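Long-range contacts in UPF0255 protein frsA (Vibrio vulnificus, PDB 4I4C), which probably hydrolyses carboxylic esters as a two-domain member of the alpha/beta-hydrolase clan: residues 41-50 and 82-90; 135-143 and 315-325. All blocks are in the same frame, centred on the assembly; numbering follows the deposited sequence.

Interaction 1: 41-50 and 82-90; sequences KEKNGFSWYR and TDEQWLDTV
Asp88 grips the backbone of Tyr49 and Arg50 with its carboxylate, joining two irregular segments: the loop that leaves helix 31-44 and a chain of two successive type I beta turns, Asp83 to Trp86 and Trp86 to Thr89. Tyr49 N gives a bond of 2.7 Å to the syn lone pair of Asp88 OD1, while Arg50 N meets Asp88 OD2 at 2.9 Å on the syn side, somewhat out of the carboxylate plane. That second oxygen also takes Arg50 NH1 at 3.0 Å on its anti side, farther out of the plane, a salt bridge in which guanidinium and carboxylate planes stand 70° apart. With chi1 at 52°, Asp88 CG lies between its own N and carbonyl carbon, which turns both oxygens to the opposing loop. The two charges sit in buried residues, so the pairing would probably stabilise both ionised forms.

Next to this clamp the indole of Trp86 is sandwiched: Lys41 CD lies over one face, Tyr49 CA over the opposite one, 4.3 Å from the centroid of the six-membered ring. Leu87 CB makes a CH-pi contact over the Trp48 six-membered ring, while Leu87 N bonds almost straight (173°) to Ser47 O. Gln85, extended beyond CG, carries its amide to Phe46 O, which lies nearly in the amide plane, 2.9 Å from NE2.

Further out, two Asx turns shape the partners: Asn44 OD1 accepts from Phe46 N where Gly45 ends the helix, and Asp83 OD1 from Gln85 N. Arg50 NE reaches Tyr137 O, its guanidinium makes a cation-pi contact with Trp98, and Tyr49 OH bonds to Asp318. A water ties the end of helix 31-44 to the indole, donating to Asn44 OD1 at 2.6 Å and accepting from Trp86 NE1.

Interaction 2: 135-143 and 315-325; sequences AGYPHLKSD and MYLDVLASRLG
Arg323, on the last turn of helix 314-323, reaches back along its own helix to hold the loop 137-141. Its CB points away from that loop, but the chain bends at chi2 (-61°), swinging the guanidinium round beside Val319, whose CG1 lies over one face. CZ comes to 3.4 Å from His139 O. At the tip, NH1 bonds to His139 O at 2.9 Å, and NH2 to Pro138 O at the same distance, with a weak second bond to His139 O. Both main bonds are bent, at 136° and 138°, and reach the guanidinium at its edge but tilted out of its plane, His139 O more than Pro138 O; NE and NH2 also bond elsewhere, NH2 to Leu202 O.

The loop these carbonyls belong to carries a cis peptide before Pro138. Pro138 CB packs on Val319 CG2 at 3.6 Å, and Met315 SD lies obliquely to the Tyr137 ring in a Met-aromatic contact, with Met315 CE 3.4 Å from Tyr137 OH, a hydroxyl hydrogen-bonded to Asn51 O. Farther along, Leu140 CD2 rests near Asp318 O, and Lys141 N bonds to Ser322 OG at 2.8 Å.

The contact lays the loop 137-141, which follows helix 121-136, against one side of helix 314-323, whose Leu317 and Leu320 meet helix 331-337; helix 23-26 touches Leu140, and Leu202, next to strand 193-199, lines the hexanoic acid pocket.

In the fold
From the N terminus, helix 31-44 runs into the loop 45-50, and interaction 1 closes when the chain returns after helices 54-60 and 64-75. Helices 98-114 and 121-136 follow before residues 135-143 open interaction 2, which closes 172 residues later, after most strands of the mixed sheet, at helix 314-323. The two loops are therefore in series, neither nested nor crossed. They still meet in space, with centres about 17 Å apart: Tyr49 and Arg50 of interaction 1 pack against Met315 of interaction 2. Together they join the helical N-terminal part to helix 314-323, which follows strand 291-295 of the alpha/beta-hydrolase sheet.

Interaction 1: 41-50 and 82-90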
loop_
_atom_site.group_PDB
_atom_site.type_symbol
_atom_site.label_atom_id
_atom_site.label_comp_id
_atom_site.label_asym_id
_atom_site.label_seq_id
_atom_site.Cartn_x
_atom_site.Cartn_y
_atom_site.Cartn_z
ATOM N N LYS A 41 -13.227 -20.694 -3.517
ATOM C CA LYS A 41 -13.973 -20.453 -2.283
ATOM C C LYS A 41 -14.277 -21.747 -1.535
ATOM O O LYS A 41 -14.103 -21.823 -0.328
ATOM C CB LYS A 41 -15.274 -19.690 -2.559
ATOM C CG LYS A 41 -16.216 -19.611 -1.347
ATOM C CD LYS A 41 -17.363 -18.608 -1.539
ATOM C CE LYS A 41 -18.438 -19.120 -2.493
ATOM N NZ LYS A 41 -19.082 -20.380 -2.022
ATOM N N GLU A 42 -14.727 -22.766 -2.253
ATOM C CA GLU A 42 -14.924 -24.083 -1.649
ATOM C C GLU A 42 -13.633 -24.685 -1.074
ATOM O O GLU A 42 -13.643 -25.282 0.006
ATOM C CB GLU A 42 -15.500 -25.056 -2.669
ATOM C CG GLU A 42 -16.995 -24.975 -2.831
ATOM C CD GLU A 42 -17.619 -26.344 -2.773
ATOM O OE1 GLU A 42 -17.806 -26.854 -1.647
ATOM O OE2 GLU A 42 -17.887 -26.917 -3.848
ATOM N N LYS A 43 -12.525 -24.556 -1.801
ATOM C CA LYS A 43 -11.281 -25.159 -1.323
ATOM C C LYS A 43 -10.688 -24.422 -0.111
ATOM O O LYS A 43 -10.264 -25.065 0.855
ATOM C CB LYS A 43 -10.252 -25.371 -2.457
ATOM C CG LYS A 43 -10.642 -26.515 -3.413
ATOM C CD LYS A 43 -9.594 -26.833 -4.485
ATOM C CE LYS A 43 -9.569 -25.788 -5.582
ATOM N NZ LYS A 43 -8.638 -26.144 -6.710
ATOM N N ASN A 44 -10.681 -23.088 -0.130
ATOM C CA ASN A 44 -10.095 -22.360 0.997
ATOM C C ASN A 44 -11.010 -22.177 2.234
ATOM O O ASN A 44 -10.524 -22.092 3.359
ATOM C CB ASN A 44 -9.389 -21.060 0.553
ATOM C CG ASN A 44 -10.347 -19.988 0.074
ATOM O OD1 ASN A 44 -11.380 -19.731 0.697
ATOM N ND2 ASN A 44 -9.992 -19.334 -1.036
ATOM N N GLY A 45 -12.321 -22.148 2.016
ATOM C CA GLY A 45 -13.283 -22.064 3.101
ATOM C C GLY A 45 -13.165 -20.852 4.010
ATOM O O GLY A 45 -13.685 -20.869 5.125
ATOM N N PHE A 46 -12.499 -19.800 3.533
ATOM C CA PHE A 46 -12.285 -18.577 4.315
ATOM C C PHE A 46 -13.584 -17.932 4.800
ATOM O O PHE A 46 -14.610 -17.996 4.113
ATOM C CB PHE A 46 -11.469 -17.561 3.514
ATOM C CG PHE A 46 -10.050 -17.999 3.247
ATOM C CD1 PHE A 46 -9.474 -19.021 3.987
ATOM C CD2 PHE A 46 -9.294 -17.387 2.253
ATOM C CE1 PHE A 46 -8.158 -19.425 3.741
ATOM C CE2 PHE A 46 -7.988 -17.782 2.011
ATOM C CZ PHE A 46 -7.426 -18.805 2.746
ATOM N N SER A 47 -13.521 -17.320 5.987
ATOM C CA SER A 47 -14.680 -16.691 6.653
ATOM C C SER A 47 -14.844 -15.228 6.276
ATOM O O SER A 47 -15.750 -14.549 6.768
ATOM C CB SER A 47 -14.509 -16.761 8.186
ATOM O OG SER A 47 -14.710 -18.076 8.671
ATOM N N TRP A 48 -13.934 -14.726 5.445
ATOM C CA TRP A 48 -13.919 -13.323 5.094
ATOM C C TRP A 48 -13.670 -13.228 3.606
ATOM O O TRP A 48 -12.935 -14.047 3.057
ATOM C CB TRP A 48 -12.788 -12.595 5.840
ATOM C CG TRP A 48 -12.916 -12.614 7.323
ATOM C CD1 TRP A 48 -12.339 -13.505 8.181
ATOM C CD2 TRP A 48 -13.654 -11.687 8.140
ATOM N NE1 TRP A 48 -12.683 -13.202 9.474
ATOM C CE2 TRP A 48 -13.484 -12.089 9.479
ATOM C CE3 TRP A 48 -14.433 -10.556 7.868
ATOM C CZ2 TRP A 48 -14.068 -11.405 10.545
ATOM C CZ3 TRP A 48 -15.014 -9.874 8.932
ATOM C CH2 TRP A 48 -14.831 -10.304 10.252
ATOM N N TYR A 49 -14.304 -12.257 2.953
ATOM C CA TYR A 49 -14.013 -11.953 1.544
ATOM C C TYR A 49 -12.653 -11.262 1.476
ATOM O O TYR A 49 -11.713 -11.749 0.827
ATOM C CB TYR A 49 -15.103 -11.056 0.947
ATOM C CG TYR A 49 -14.630 -10.225 -0.228
ATOM C CD1 TYR A 49 -14.352 -10.810 -1.456
ATOM C CD2 TYR A 49 -14.458 -8.847 -0.100
ATOM C CE1 TYR A 49 -13.902 -10.031 -2.538
ATOM C CE2 TYR A 49 -14.033 -8.075 -1.158
ATOM C CZ TYR A 49 -13.749 -8.660 -2.368
ATOM O OH TYR A 49 -13.312 -7.865 -3.408
ATOM N N ARG A 50 -12.548 -10.137 2.180
ATOM C CA ARG A 50 -11.277 -9.432 2.301
ATOM C C ARG A 50 -10.209 -10.282 2.973
ATOM O O ARG A 50 -10.508 -11.085 3.838
ATOM C CB ARG A 50 -11.477 -8.150 3.107
ATOM C CG ARG A 50 -12.235 -7.100 2.338
ATOM C CD ARG A 50 -12.746 -6.026 3.264
ATOM N NE ARG A 50 -13.546 -5.025 2.551
ATOM C CZ ARG A 50 -14.862 -5.111 2.341
ATOM N NH1 ARG A 50 -15.550 -6.180 2.746
ATOM N NH2 ARG A 50 -15.485 -4.135 1.698
ATOM N N THR A 82 -23.938 -10.743 0.889
ATOM C CA THR A 82 -23.814 -11.216 -0.486
ATOM C C THR A 82 -23.535 -12.712 -0.461
ATOM O O THR A 82 -24.096 -13.473 -1.247
ATOM C CB THR A 82 -22.710 -10.461 -1.242
ATOM O OG1 THR A 82 -22.990 -9.055 -1.179
ATOM C CG2 THR A 82 -22.651 -10.905 -2.695
ATOM N N ASP A 83 -22.709 -13.125 0.492
ATOM C CA ASP A 83 -22.342 -14.523 0.675
ATOM C C ASP A 83 -22.177 -14.734 2.160
ATOM O O ASP A 83 -21.283 -14.148 2.770
ATOM C CB ASP A 83 -21.029 -14.842 -0.039
ATOM C CG ASP A 83 -20.792 -16.345 -0.192
ATOM O OD1 ASP A 83 -21.054 -17.105 0.766
ATOM O OD2 ASP A 83 -20.356 -16.768 -1.284
ATOM N N GLU A 84 -23.044 -15.552 2.751
ATOM C CA GLU A 84 -23.048 -15.701 4.203
ATOM C C GLU A 84 -21.763 -16.346 4.737
ATOM O O GLU A 84 -21.446 -16.202 5.911
ATOM C CB GLU A 84 -24.299 -16.450 4.687
ATOM C CG GLU A 84 -25.635 -15.711 4.431
ATOM C CD GLU A 84 -25.819 -14.453 5.275
ATOM O OE1 GLU A 84 -25.299 -14.402 6.415
ATOM O OE2 GLU A 84 -26.495 -13.512 4.797
ATOM N N GLN A 85 -21.021 -17.042 3.876
ATOM C CA GLN A 85 -19.712 -17.580 4.274
ATOM C C GLN A 85 -18.746 -16.444 4.612
ATOM O O GLN A 85 -17.872 -16.587 5.470
ATOM C CB GLN A 85 -19.107 -18.439 3.156
ATOM C CG GLN A 85 -17.810 -19.151 3.554
ATOM C CD GLN A 85 -17.188 -19.953 2.416
ATOM O OE1 GLN A 85 -17.865 -20.753 1.770
ATOM N NE2 GLN A 85 -15.888 -19.735 2.161
ATOM N N TRP A 86 -18.910 -15.322 3.916
ATOM C CA TRP A 86 -18.015 -14.177 4.041
ATOM C C TRP A 86 -18.601 -13.095 4.952
ATOM O O TRP A 86 -19.449 -12.314 4.537
ATOM C CB TRP A 86 -17.700 -13.613 2.647
ATOM C CG TRP A 86 -16.819 -14.522 1.805
ATOM C CD1 TRP A 86 -16.069 -15.577 2.245
ATOM C CD2 TRP A 86 -16.616 -14.453 0.389
ATOM N NE1 TRP A 86 -15.394 -16.156 1.193
ATOM C CE2 TRP A 86 -15.715 -15.488 0.043
ATOM C CE3 TRP A 86 -17.102 -13.618 -0.620
ATOM C CZ2 TRP A 86 -15.296 -15.702 -1.265
ATOM C CZ3 TRP A 86 -16.686 -13.841 -1.926
ATOM C CH2 TRP A 86 -15.796 -14.871 -2.235
ATOM N N LEU A 87 -18.122 -13.055 6.192
ATOM C CA LEU A 87 -18.685 -12.200 7.237
ATOM C C LEU A 87 -18.699 -10.706 6.915
ATOM O O LEU A 87 -19.596 -9.983 7.341
ATOM C CB LEU A 87 -17.981 -12.464 8.573
ATOM C CG LEU A 87 -18.087 -13.921 9.018
ATOM C CD1 LEU A 87 -17.285 -14.193 10.275
ATOM C CD2 LEU A 87 -19.553 -14.308 9.208
ATOM N N ASP A 88 -17.713 -10.250 6.157
ATOM C CA ASP A 88 -17.603 -8.839 5.783
ATOM C C ASP A 88 -18.459 -8.419 4.575
ATOM O O ASP A 88 -18.283 -7.319 4.045
ATOM C CB ASP A 88 -16.140 -8.484 5.509
ATOM C CG ASP A 88 -15.488 -9.428 4.512
ATOM O OD1 ASP A 88 -15.779 -10.642 4.575
ATOM O OD2 ASP A 88 -14.707 -8.955 3.651
ATOM N N THR A 89 -19.398 -9.252 4.135
ATOM C CA THR A 89 -20.203 -8.839 2.970
ATOM C C THR A 89 -21.663 -8.445 3.259
ATOM O O THR A 89 -22.520 -8.600 2.398
ATOM C CB THR A 89 -20.155 -9.854 1.792
ATOM O OG1 THR A 89 -20.813 -11.076 2.158
ATOM C CG2 THR A 89 -18.686 -10.145 1.359
ATOM N N VAL A 90 -21.932 -7.917 4.447
ATOM C CA VAL A 90 -23.240 -7.318 4.699
ATOM C C VAL A 90 -23.501 -6.254 3.635
ATOM O O VAL A 90 -22.657 -5.377 3.392
ATOM C CB VAL A 90 -23.342 -6.690 6.120
ATOM C CG1 VAL A 90 -24.484 -5.678 6.185
ATOM C CG2 VAL A 90 -23.521 -7.772 7.153
HETATM O O HOH W 1 -13.152 -17.784 0.435
HETATM O O HOH W 2 -18.462 -4.943 1.654
#

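Interaction 2: 135-143 and 315-325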
loop_
_atom_site.group_PDB
_atom_site.type_symbol
_atom_site.label_atom_id
_atom_site.label_comp_id
_atom_site.label_asym_id
_atom_site.label_seq_id
_atom_site.Cartn_x
_atom_site.Cartn_y
_atom_site.Cartn_z
ATOM N N ALA A 135 -11.780 1.337 5.821
ATOM C CA ALA A 135 -13.183 1.300 5.383
ATOM C C ALA A 135 -13.305 1.073 3.871
ATOM O O ALA A 135 -14.196 0.361 3.406
ATOM C CB ALA A 135 -13.917 2.586 5.794
ATOM N N GLY A 136 -12.403 1.679 3.102
ATOM C CA GLY A 136 -12.464 1.558 1.658
ATOM C C GLY A 136 -11.697 0.356 1.115
ATOM O O GLY A 136 -11.895 -0.071 -0.030
ATOM N N TYR A 137 -10.796 -0.175 1.929
ATOM C CA TYR A 137 -9.990 -1.331 1.518
ATOM C C TYR A 137 -10.911 -2.433 1.027
ATOM O O TYR A 137 -11.936 -2.718 1.681
ATOM C CB TYR A 137 -9.172 -1.815 2.718
ATOM C CG TYR A 137 -8.532 -3.185 2.598
ATOM C CD1 TYR A 137 -7.268 -3.346 2.022
ATOM C CD2 TYR A 137 -9.160 -4.311 3.121
ATOM C CE1 TYR A 137 -6.671 -4.606 1.946
ATOM C CE2 TYR A 137 -8.572 -5.571 3.049
ATOM C CZ TYR A 137 -7.323 -5.715 2.464
ATOM O OH TYR A 137 -6.733 -6.976 2.404
ATOM N N PRO A 138 -10.560 -3.065 -0.112
ATOM C CA PRO A 138 -9.318 -2.883 -0.883
ATOM C C PRO A 138 -9.395 -1.887 -2.054
ATOM O O PRO A 138 -8.629 -2.015 -3.023
ATOM C CB PRO A 138 -9.085 -4.278 -1.447
ATOM C CG PRO A 138 -10.487 -4.724 -1.790
ATOM C CD PRO A 138 -11.341 -4.204 -0.627
ATOM N N HIS A 139 -10.306 -0.926 -1.990
ATOM C CA HIS A 139 -10.298 0.195 -2.935
ATOM C C HIS A 139 -10.556 -0.223 -4.378
ATOM O O HIS A 139 -9.795 0.116 -5.288
ATOM C CB HIS A 139 -8.983 0.972 -2.809
ATOM C CG HIS A 139 -8.634 1.296 -1.393
ATOM N ND1 HIS A 139 -9.389 2.155 -0.624
ATOM C CD2 HIS A 139 -7.623 0.865 -0.601
ATOM C CE1 HIS A 139 -8.859 2.243 0.580
ATOM N NE2 HIS A 139 -7.784 1.473 0.621
ATOM N N LEU A 140 -11.619 -0.997 -4.566
ATOM C CA LEU A 140 -12.114 -1.338 -5.890
ATOM C C LEU A 140 -12.689 -0.079 -6.526
ATOM O O LEU A 140 -13.361 0.706 -5.850
ATOM C CB LEU A 140 -13.185 -2.419 -5.785
ATOM C CG LEU A 140 -12.697 -3.777 -5.257
ATOM C CD1 LEU A 140 -13.763 -4.832 -5.469
ATOM C CD2 LEU A 140 -11.389 -4.198 -5.917
ATOM N N LYS A 141 -12.440 0.120 -7.816
ATOM C CA LYS A 141 -12.691 1.430 -8.429
ATOM C C LYS A 141 -14.176 1.739 -8.572
ATOM O O LYS A 141 -14.586 2.903 -8.547
ATOM C CB LYS A 141 -11.962 1.585 -9.775
ATOM C CG LYS A 141 -12.603 0.846 -10.941
ATOM C CD LYS A 141 -11.718 0.893 -12.188
ATOM C CE LYS A 141 -11.284 2.317 -12.513
ATOM N NZ LYS A 141 -10.195 2.344 -13.544
ATOM N N SER A 142 -14.986 0.696 -8.700
ATOM C CA SER A 142 -16.411 0.906 -8.884
ATOM C C SER A 142 -17.157 0.889 -7.554
ATOM O O SER A 142 -18.384 0.882 -7.528
ATOM C CB SER A 142 -16.976 -0.154 -9.824
ATOM O OG SER A 142 -16.762 -1.450 -9.292
ATOM N N ASP A 143 -16.410 0.895 -6.451
ATOM C CA ASP A 143 -17.005 0.781 -5.121
ATOM C C ASP A 143 -17.409 2.156 -4.597
ATOM O O ASP A 143 -16.558 2.942 -4.191
ATOM C CB ASP A 143 -16.008 0.104 -4.174
ATOM C CG ASP A 143 -16.623 -0.316 -2.838
ATOM O OD1 ASP A 143 -17.604 0.309 -2.371
ATOM O OD2 ASP A 143 -16.079 -1.268 -2.230
ATOM N N MET A 315 -10.527 -11.652 -3.547
ATOM C CA MET A 315 -10.164 -10.256 -3.257
ATOM C C MET A 315 -8.952 -9.792 -4.060
ATOM O O MET A 315 -8.919 -8.662 -4.533
ATOM C CB MET A 315 -9.890 -10.014 -1.771
ATOM C CG MET A 315 -9.971 -8.525 -1.414
ATOM S SD MET A 315 -8.971 -7.936 -0.031
ATOM C CE MET A 315 -7.341 -7.879 -0.781
ATOM N N TYR A 316 -7.972 -10.670 -4.226
ATOM C CA TYR A 316 -6.767 -10.314 -4.999
ATOM C C TYR A 316 -7.067 -10.164 -6.487
ATOM O O TYR A 316 -6.605 -9.214 -7.136
ATOM C CB TYR A 316 -5.609 -11.303 -4.746
ATOM C CG TYR A 316 -5.158 -11.305 -3.288
ATOM C CD1 TYR A 316 -4.253 -10.350 -2.820
ATOM C CD2 TYR A 316 -5.656 -12.237 -2.374
ATOM C CE1 TYR A 316 -3.850 -10.328 -1.490
ATOM C CE2 TYR A 316 -5.249 -12.226 -1.032
ATOM C CZ TYR A 316 -4.344 -11.264 -0.604
ATOM O OH TYR A 316 -3.927 -11.224 0.711
ATOM N N LEU A 317 -7.838 -11.101 -7.025
ATOM C CA LEU A 317 -8.244 -11.030 -8.418
ATOM C C LEU A 317 -9.125 -9.792 -8.665
ATOM O O LEU A 317 -9.013 -9.156 -9.711
ATOM C CB LEU A 317 -8.949 -12.326 -8.824
ATOM C CG LEU A 317 -8.040 -13.566 -8.805
ATOM C CD1 LEU A 317 -8.865 -14.854 -8.896
ATOM C CD2 LEU A 317 -7.028 -13.499 -9.945
ATOM N N ASP A 318 -9.968 -9.434 -7.691
ATOM C CA ASP A 318 -10.803 -8.232 -7.808
ATOM C C ASP A 318 -9.930 -6.969 -7.848
ATOM O O ASP A 318 -10.128 -6.084 -8.686
ATOM C CB ASP A 318 -11.809 -8.114 -6.648
ATOM C CG ASP A 318 -12.968 -9.138 -6.710
ATOM O OD1 ASP A 318 -13.145 -9.875 -7.713
ATOM O OD2 ASP A 318 -13.741 -9.173 -5.725
ATOM N N VAL A 319 -8.969 -6.875 -6.933
ATOM C CA VAL A 319 -8.031 -5.753 -6.948
ATOM C C VAL A 319 -7.264 -5.654 -8.282
ATOM O O VAL A 319 -7.105 -4.563 -8.834
ATOM C CB VAL A 319 -7.019 -5.836 -5.788
ATOM C CG1 VAL A 319 -5.860 -4.861 -6.006
ATOM C CG2 VAL A 319 -7.708 -5.557 -4.472
ATOM N N LEU A 320 -6.805 -6.794 -8.787
ATOM C CA LEU A 320 -6.073 -6.832 -10.045
ATOM C C LEU A 320 -6.927 -6.369 -11.230
ATOM O O LEU A 320 -6.481 -5.553 -12.044
ATOM C CB LEU A 320 -5.489 -8.223 -10.284
ATOM C CG LEU A 320 -4.338 -8.543 -9.327
ATOM C CD1 LEU A 320 -3.953 -9.987 -9.432
ATOM C CD2 LEU A 320 -3.153 -7.635 -9.636
ATOM N N ALA A 321 -8.155 -6.881 -11.310
ATOM C CA ALA A 321 -9.103 -6.461 -12.326
ATOM C C ALA A 321 -9.361 -4.962 -12.272
ATOM O O ALA A 321 -9.468 -4.308 -13.305
ATOM C CB ALA A 321 -10.416 -7.224 -12.171
ATOM N N SER A 322 -9.478 -4.420 -11.065
ATOM C CA SER A 322 -9.712 -2.993 -10.904
ATOM C C SER A 322 -8.521 -2.159 -11.392
ATOM O O SER A 322 -8.674 -1.247 -12.218
ATOM C CB SER A 322 -10.041 -2.681 -9.442
ATOM O OG SER A 322 -10.732 -1.457 -9.309
ATOM N N ARG A 323 -7.332 -2.467 -10.883
ATOM C CA ARG A 323 -6.147 -1.685 -11.209
ATOM C C ARG A 323 -5.871 -1.753 -12.704
ATOM O O ARG A 323 -5.384 -0.791 -13.294
ATOM C CB ARG A 323 -4.919 -2.181 -10.434
ATOM C CG ARG A 323 -5.060 -2.136 -8.919
ATOM C CD ARG A 323 -5.296 -0.729 -8.381
ATOM N NE ARG A 323 -5.517 -0.810 -6.939
ATOM C CZ ARG A 323 -6.723 -0.908 -6.379
ATOM N NH1 ARG A 323 -7.813 -0.885 -7.137
ATOM N NH2 ARG A 323 -6.843 -1.017 -5.061
ATOM N N LEU A 324 -6.193 -2.892 -13.317
ATOM C CA LEU A 324 -5.970 -3.063 -14.751
ATOM C C LEU A 324 -7.106 -2.504 -15.602
ATOM O O LEU A 324 -7.071 -2.586 -16.830
ATOM C CB LEU A 324 -5.710 -4.531 -15.080
ATOM C CG LEU A 324 -4.401 -5.033 -14.486
ATOM C CD1 LEU A 324 -4.221 -6.518 -14.727
ATOM C CD2 LEU A 324 -3.239 -4.247 -15.070
ATOM N N GLY A 325 -8.107 -1.938 -14.936
ATOM C CA GLY A 325 -9.262 -1.360 -15.599
ATOM C C GLY A 325 -10.083 -2.337 -16.411
ATOM O O GLY A 325 -10.686 -1.969 -17.423
#